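Local coordinates for protein N-acetylneuraminate epimerase (Escherichia coli, PDB 2UVK) that speeds the conversion of the alpha-anomer of N-acetylneuraminate (sialic acid) into the beta-anomer, working as a homodimeric Kelch-type beta-propeller in the periplasm, at residues G246-S251 against L255-G260; D20-G25 against S318-G323. All blocks are in the same frame, centred on the assembly; numbering follows the deposited sequence.

Interaction 1 (G246-S251 against L255-G260)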
loop_
_atom_site.group_PDB
_atom_site.type_symbol
_atom_site.label_atom_id
_atom_site.label_comp_id
_atom_site.label_asym_id
_atom_site.label_seq_id
_atom_site.Cartn_x
_atom_site.Cartn_y
_atom_site.Cartn_z
ATOM N N GLY B 246 -12.673 18.816 7.765
ATOM C CA GLY B 246 -12.619 20.040 8.547
ATOM C C GLY B 246 -11.452 20.952 8.178
ATOM O O GLY B 246 -10.526 20.559 7.468
ATOM N N PHE B 247 -11.513 22.177 8.706
ATOM C CA PHE B 247 -10.509 23.222 8.493
ATOM C C PHE B 247 -9.671 23.423 9.745
ATOM O O PHE B 247 -10.174 23.294 10.872
ATOM C CB PHE B 247 -11.202 24.536 8.157
ATOM C CG PHE B 247 -12.058 24.468 6.925
ATOM C CD1 PHE B 247 -11.543 24.823 5.684
ATOM C CD2 PHE B 247 -13.385 24.079 7.014
ATOM C CE1 PHE B 247 -12.332 24.756 4.568
ATOM C CE2 PHE B 247 -14.155 23.997 5.878
ATOM C CZ PHE B 247 -13.631 24.365 4.673
ATOM N N ALA B 248 -8.402 23.781 9.563
ATOM C CA ALA B 248 -7.542 23.911 10.756
ATOM C C ALA B 248 -6.343 24.791 10.535
ATOM O O ALA B 248 -5.823 24.897 9.430
ATOM C CB ALA B 248 -7.114 22.548 11.249
ATOM N N GLY B 249 -5.958 25.496 11.598
ATOM C CA GLY B 249 -4.798 26.339 11.556
ATOM C C GLY B 249 -4.393 26.700 12.966
ATOM O O GLY B 249 -4.935 26.195 13.944
ATOM N N ILE B 250 -3.396 27.552 13.066
ATOM C CA ILE B 250 -2.889 27.896 14.378
ATOM C C ILE B 250 -2.997 29.393 14.459
ATOM O O ILE B 250 -2.787 30.089 13.466
ATOM C CB ILE B 250 -1.454 27.327 14.593
ATOM C CG1 ILE B 250 -1.003 27.514 16.044
ATOM C CG2 ILE B 250 -0.474 27.913 13.586
ATOM C CD1 ILE B 250 -0.068 26.411 16.522
ATOM N N SER B 251 -3.395 29.881 15.629
ATOM C CA SER B 251 -3.552 31.310 15.847
ATOM C C SER B 251 -2.899 31.617 17.173
ATOM O O SER B 251 -3.421 31.257 18.230
ATOM C CB SER B 251 -5.026 31.702 15.857
ATOM O OG SER B 251 -5.191 33.105 15.796
ATOM N N LEU B 255 -4.568 25.939 18.580
ATOM C CA LEU B 255 -5.075 25.391 17.292
ATOM C C LEU B 255 -6.533 25.810 17.065
ATOM O O LEU B 255 -7.328 25.816 17.999
ATOM C CB LEU B 255 -5.004 23.863 17.231
ATOM C CG LEU B 255 -3.740 23.088 17.598
ATOM C CD1 LEU B 255 -4.083 21.602 17.544
ATOM C CD2 LEU B 255 -2.577 23.408 16.689
ATOM N N ILE B 256 -6.870 26.156 15.821
ATOM C CA ILE B 256 -8.249 26.410 15.403
ATOM C C ILE B 256 -8.713 25.217 14.555
ATOM O O ILE B 256 -8.026 24.858 13.596
ATOM C CB ILE B 256 -8.366 27.667 14.538
ATOM C CG1 ILE B 256 -7.855 28.887 15.291
ATOM C CG2 ILE B 256 -9.831 27.886 14.119
ATOM C CD1 ILE B 256 -7.542 30.048 14.383
ATOM N N PHE B 257 -9.826 24.593 14.942
ATOM C CA PHE B 257 -10.468 23.510 14.132
ATOM C C PHE B 257 -11.917 23.875 13.906
ATOM O O PHE B 257 -12.677 24.058 14.856
ATOM C CB PHE B 257 -10.397 22.159 14.845
ATOM C CG PHE B 257 -10.971 20.979 14.039
ATOM C CD1 PHE B 257 -10.469 20.675 12.797
ATOM C CD2 PHE B 257 -11.958 20.146 14.575
ATOM C CE1 PHE B 257 -10.965 19.579 12.065
ATOM C CE2 PHE B 257 -12.464 19.073 13.858
ATOM C CZ PHE B 257 -11.970 18.802 12.572
ATOM N N ALA B 258 -12.302 23.965 12.632
ATOM C CA ALA B 258 -13.634 24.455 12.265
ATOM C C ALA B 258 -14.269 23.580 11.191
ATOM O O ALA B 258 -13.605 23.061 10.328
ATOM C CB ALA B 258 -13.573 25.888 11.785
ATOM N N GLY B 259 -15.582 23.445 11.284
ATOM C CA GLY B 259 -16.355 22.773 10.243
ATOM C C GLY B 259 -16.072 21.292 10.100
ATOM O O GLY B 259 -15.676 20.616 11.051
ATOM N N GLY B 260 -16.257 20.781 8.879
ATOM C CA GLY B 260 -16.211 19.365 8.628
ATOM C C GLY B 260 -17.612 18.807 8.472
ATOM O O GLY B 260 -18.592 19.482 8.772
#

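Interaction 2 (D20-G25 against S318-G323)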
loop_
_atom_site.group_PDB
_atom_site.type_symbol
_atom_site.label_atom_id
_atom_site.label_comp_id
_atom_site.label_asym_id
_atom_site.label_seq_id
_atom_site.Cartn_x
_atom_site.Cartn_y
_atom_site.Cartn_z
ATOM N N ASP B 20 3.073 35.972 1.224
ATOM C CA ASP B 20 1.833 36.747 1.087
ATOM C C ASP B 20 0.990 36.359 -0.153
ATOM O O ASP B 20 -0.072 36.954 -0.399
ATOM C CB ASP B 20 2.153 38.250 1.051
ATOM C CG ASP B 20 2.491 38.835 2.442
ATOM O OD1 ASP B 20 2.152 38.223 3.479
ATOM O OD2 ASP B 20 3.074 39.933 2.483
ATOM N N THR B 21 1.455 35.360 -0.908
ATOM C CA THR B 21 0.799 34.949 -2.162
ATOM C C THR B 21 0.092 33.605 -1.980
ATOM O O THR B 21 0.722 32.610 -1.642
ATOM C CB THR B 21 1.806 34.832 -3.320
ATOM O OG1 THR B 21 2.491 36.087 -3.490
ATOM C CG2 THR B 21 1.133 34.463 -4.639
ATOM N N VAL B 22 -1.208 33.620 -2.218
ATOM C CA VAL B 22 -2.063 32.419 -2.034
ATOM C C VAL B 22 -2.233 31.758 -3.386
ATOM O O VAL B 22 -2.500 32.437 -4.371
ATOM C CB VAL B 22 -3.468 32.796 -1.510
ATOM C CG1 VAL B 22 -4.410 31.588 -1.549
ATOM C CG2 VAL B 22 -3.386 33.374 -0.098
ATOM N N TYR B 23 -2.104 30.426 -3.412
ATOM C CA TYR B 23 -2.327 29.623 -4.635
ATOM C C TYR B 23 -3.458 28.642 -4.367
ATOM O O TYR B 23 -3.434 27.962 -3.355
ATOM C CB TYR B 23 -1.083 28.830 -5.008
ATOM C CG TYR B 23 0.105 29.692 -5.352
ATOM C CD1 TYR B 23 0.450 29.946 -6.662
ATOM C CD2 TYR B 23 0.893 30.226 -4.350
ATOM C CE1 TYR B 23 1.557 30.739 -6.969
ATOM C CE2 TYR B 23 1.982 31.021 -4.641
ATOM C CZ TYR B 23 2.320 31.262 -5.941
ATOM O OH TYR B 23 3.419 32.062 -6.220
ATOM N N ILE B 24 -4.455 28.597 -5.245
ATOM C CA ILE B 24 -5.529 27.595 -5.132
ATOM C C ILE B 24 -5.838 26.961 -6.467
ATOM O O ILE B 24 -5.680 27.559 -7.527
ATOM C CB ILE B 24 -6.814 28.186 -4.572
ATOM C CG1 ILE B 24 -7.335 29.314 -5.466
ATOM C CG2 ILE B 24 -6.616 28.659 -3.128
ATOM C CD1 ILE B 24 -8.705 29.793 -5.126
ATOM N N GLY B 25 -6.324 25.729 -6.423
ATOM C CA GLY B 25 -6.681 25.063 -7.649
ATOM C C GLY B 25 -7.276 23.693 -7.412
ATOM O O GLY B 25 -7.411 23.217 -6.285
ATOM N N SER B 318 -3.727 33.795 11.688
ATOM C CA SER B 318 -5.130 33.426 11.668
ATOM C C SER B 318 -5.287 32.214 10.766
ATOM O O SER B 318 -4.363 31.837 10.061
ATOM C CB SER B 318 -5.968 34.568 11.099
ATOM O OG SER B 318 -5.892 35.721 11.934
ATOM N N LEU B 319 -6.471 31.615 10.817
ATOM C CA LEU B 319 -6.852 30.549 9.882
ATOM C C LEU B 319 -7.675 31.159 8.747
ATOM O O LEU B 319 -8.747 31.712 8.978
ATOM C CB LEU B 319 -7.647 29.485 10.606
ATOM C CG LEU B 319 -8.336 28.448 9.711
ATOM C CD1 LEU B 319 -7.289 27.741 8.888
ATOM C CD2 LEU B 319 -9.100 27.499 10.604
ATOM N N LEU B 320 -7.153 31.056 7.527
ATOM C CA LEU B 320 -7.829 31.509 6.329
ATOM C C LEU B 320 -8.504 30.282 5.698
ATOM O O LEU B 320 -7.823 29.309 5.392
ATOM C CB LEU B 320 -6.794 32.095 5.366
ATOM C CG LEU B 320 -7.240 32.490 3.959
ATOM C CD1 LEU B 320 -8.441 33.420 4.002
ATOM C CD2 LEU B 320 -6.078 33.069 3.145
ATOM N N ILE B 321 -9.826 30.345 5.530
ATOM C CA ILE B 321 -10.599 29.254 4.912
ATOM C C ILE B 321 -11.089 29.742 3.565
ATOM O O ILE B 321 -11.687 30.804 3.474
ATOM C CB ILE B 321 -11.822 28.887 5.787
ATOM C CG1 ILE B 321 -11.368 28.232 7.090
ATOM C CG2 ILE B 321 -12.865 28.029 4.991
ATOM C CD1 ILE B 321 -12.466 28.075 8.099
ATOM N N ILE B 322 -10.853 28.959 2.516
ATOM C CA ILE B 322 -11.217 29.381 1.176
ATOM C C ILE B 322 -12.080 28.276 0.550
ATOM O O ILE B 322 -11.656 27.132 0.450
ATOM C CB ILE B 322 -9.993 29.633 0.277
ATOM C CG1 ILE B 322 -8.995 30.605 0.947
ATOM C CG2 ILE B 322 -10.447 30.190 -1.074
ATOM C CD1 ILE B 322 -7.734 30.838 0.123
ATOM N N GLY B 323 -13.274 28.658 0.134
ATOM C CA GLY B 323 -14.203 27.724 -0.530
ATOM C C GLY B 323 -14.721 26.641 0.396
ATOM O O GLY B 323 -14.828 26.811 1.603
#

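Interaction 1 (G246-S251 against L255-G260)
The ring of Phe257 brings one edge to the methyl of Ala248, CD1 lying 4.1 Å from CB, while the carbonyl O of Phe247 and CA of Gly246 approach it obliquely. The ring of Phe247, on the opposite face of the sheet, receives Ala258 O at its edge, in plane, 3.5 Å from CD2. Both belong to a beta hairpin whose strands, 247-251 and 255-258, are the first two of a propeller blade. Two antiparallel hydrogen-bonded pairs, Phe247 with Ala258 and Gly249 with Ile256, knit it together with four backbone bonds; that from Phe247 N to Ala258 O is nearly straight (171° at the hydrogen). With CG of Phe257 anti to the backbone N (chi1 -177°), the ring leans towards the C-terminal end of its strand and brings CE1 to 3.9 Å from Gly246 CA, where a beta-carbon would strike it; glycine suits the place. Small Ala248 likewise leaves room for the aromatic edge and packs on Ala195 and Val197 of strand 195-199. Putting a serine at Phe257 would probably open a gap beside Gly246 and Ala248 and cost the packing on Ala195 and Val243. At the turn end, Ser251 OG is held by Asn317 O and Val340 N, and Ser251 CB presses on Ile256 CD1 at a tight 3.4 Å.

Interaction 2 (D20-G25 against S318-G323)
Val22 and Ile322 reach toward each other tip to tip, with CG1 of the valine 3.8 Å from CD1 of the isoleucine. That same CD1 also meets Ile24, whose CG2 lies 4.1 Å away, so a single methyl serves two residues of the facing strand. Val22 uses its other branch as well: CG2 touches CD2 of Leu320 at 4.2 Å. Across the two segments the contact is wholly apolar, without a hydrogen bond, and its four residues are buried. Branched aliphatic side chains suit such a place, because they fill the space between two sheets and leave no polar group in need of a partner.

The strand geometry explains why only alternate residues take part. Val22 and Ile24 on one strand, and Leu320 and Ile322 on the other, send their CB atoms toward the partner, whereas Tyr23 points away and meets the ring of Phe63. Ile322 extends its chain with CG1 anti to the carbonyl carbon (chi1 -53°) and CD1 continuing outward (chi2 177°), which carries the terminal methyl across to strand 21-25. The axes of strands 21-25 and 318-322 come no closer than 10.6 Å and diverge by 34°, which marks face-to-face packing of separate sheets, as between adjacent blades of a beta-propeller.

Further out, Leu313 of strand 311-315 touches both Val22 and Ile322, and Trp45 packs on Ile24. Backbone bonds to Leu36 and Tyr34 fix Val22 and Ile24 in their own sheet. Strand 21-25 thus lies between strands 14-18 and 33-37, while strand 318-322 lies between strands 311-315 and 335-341.

In the fold
Interaction 1 ties together two neighbouring strands of one blade, whereas interaction 2 joins the faces of two different four-stranded sheets. Along the chain, the hairpin 246-260 falls between 20-25 and 318-323 in sequence, two segments that come from the first and last Kelch repeats. The contact centres are about 13 Å apart and meet through strand 318-322: Leu319 CD1 packs on Ala248 O at 3.2 Å, while Ile321 CG2 lies 3.3 Å from Phe247 CE1. One face of that strand therefore meets the hairpin's blade and the other the N-terminal blade, so the two interactions run through three successive sheets where the propeller ring closes.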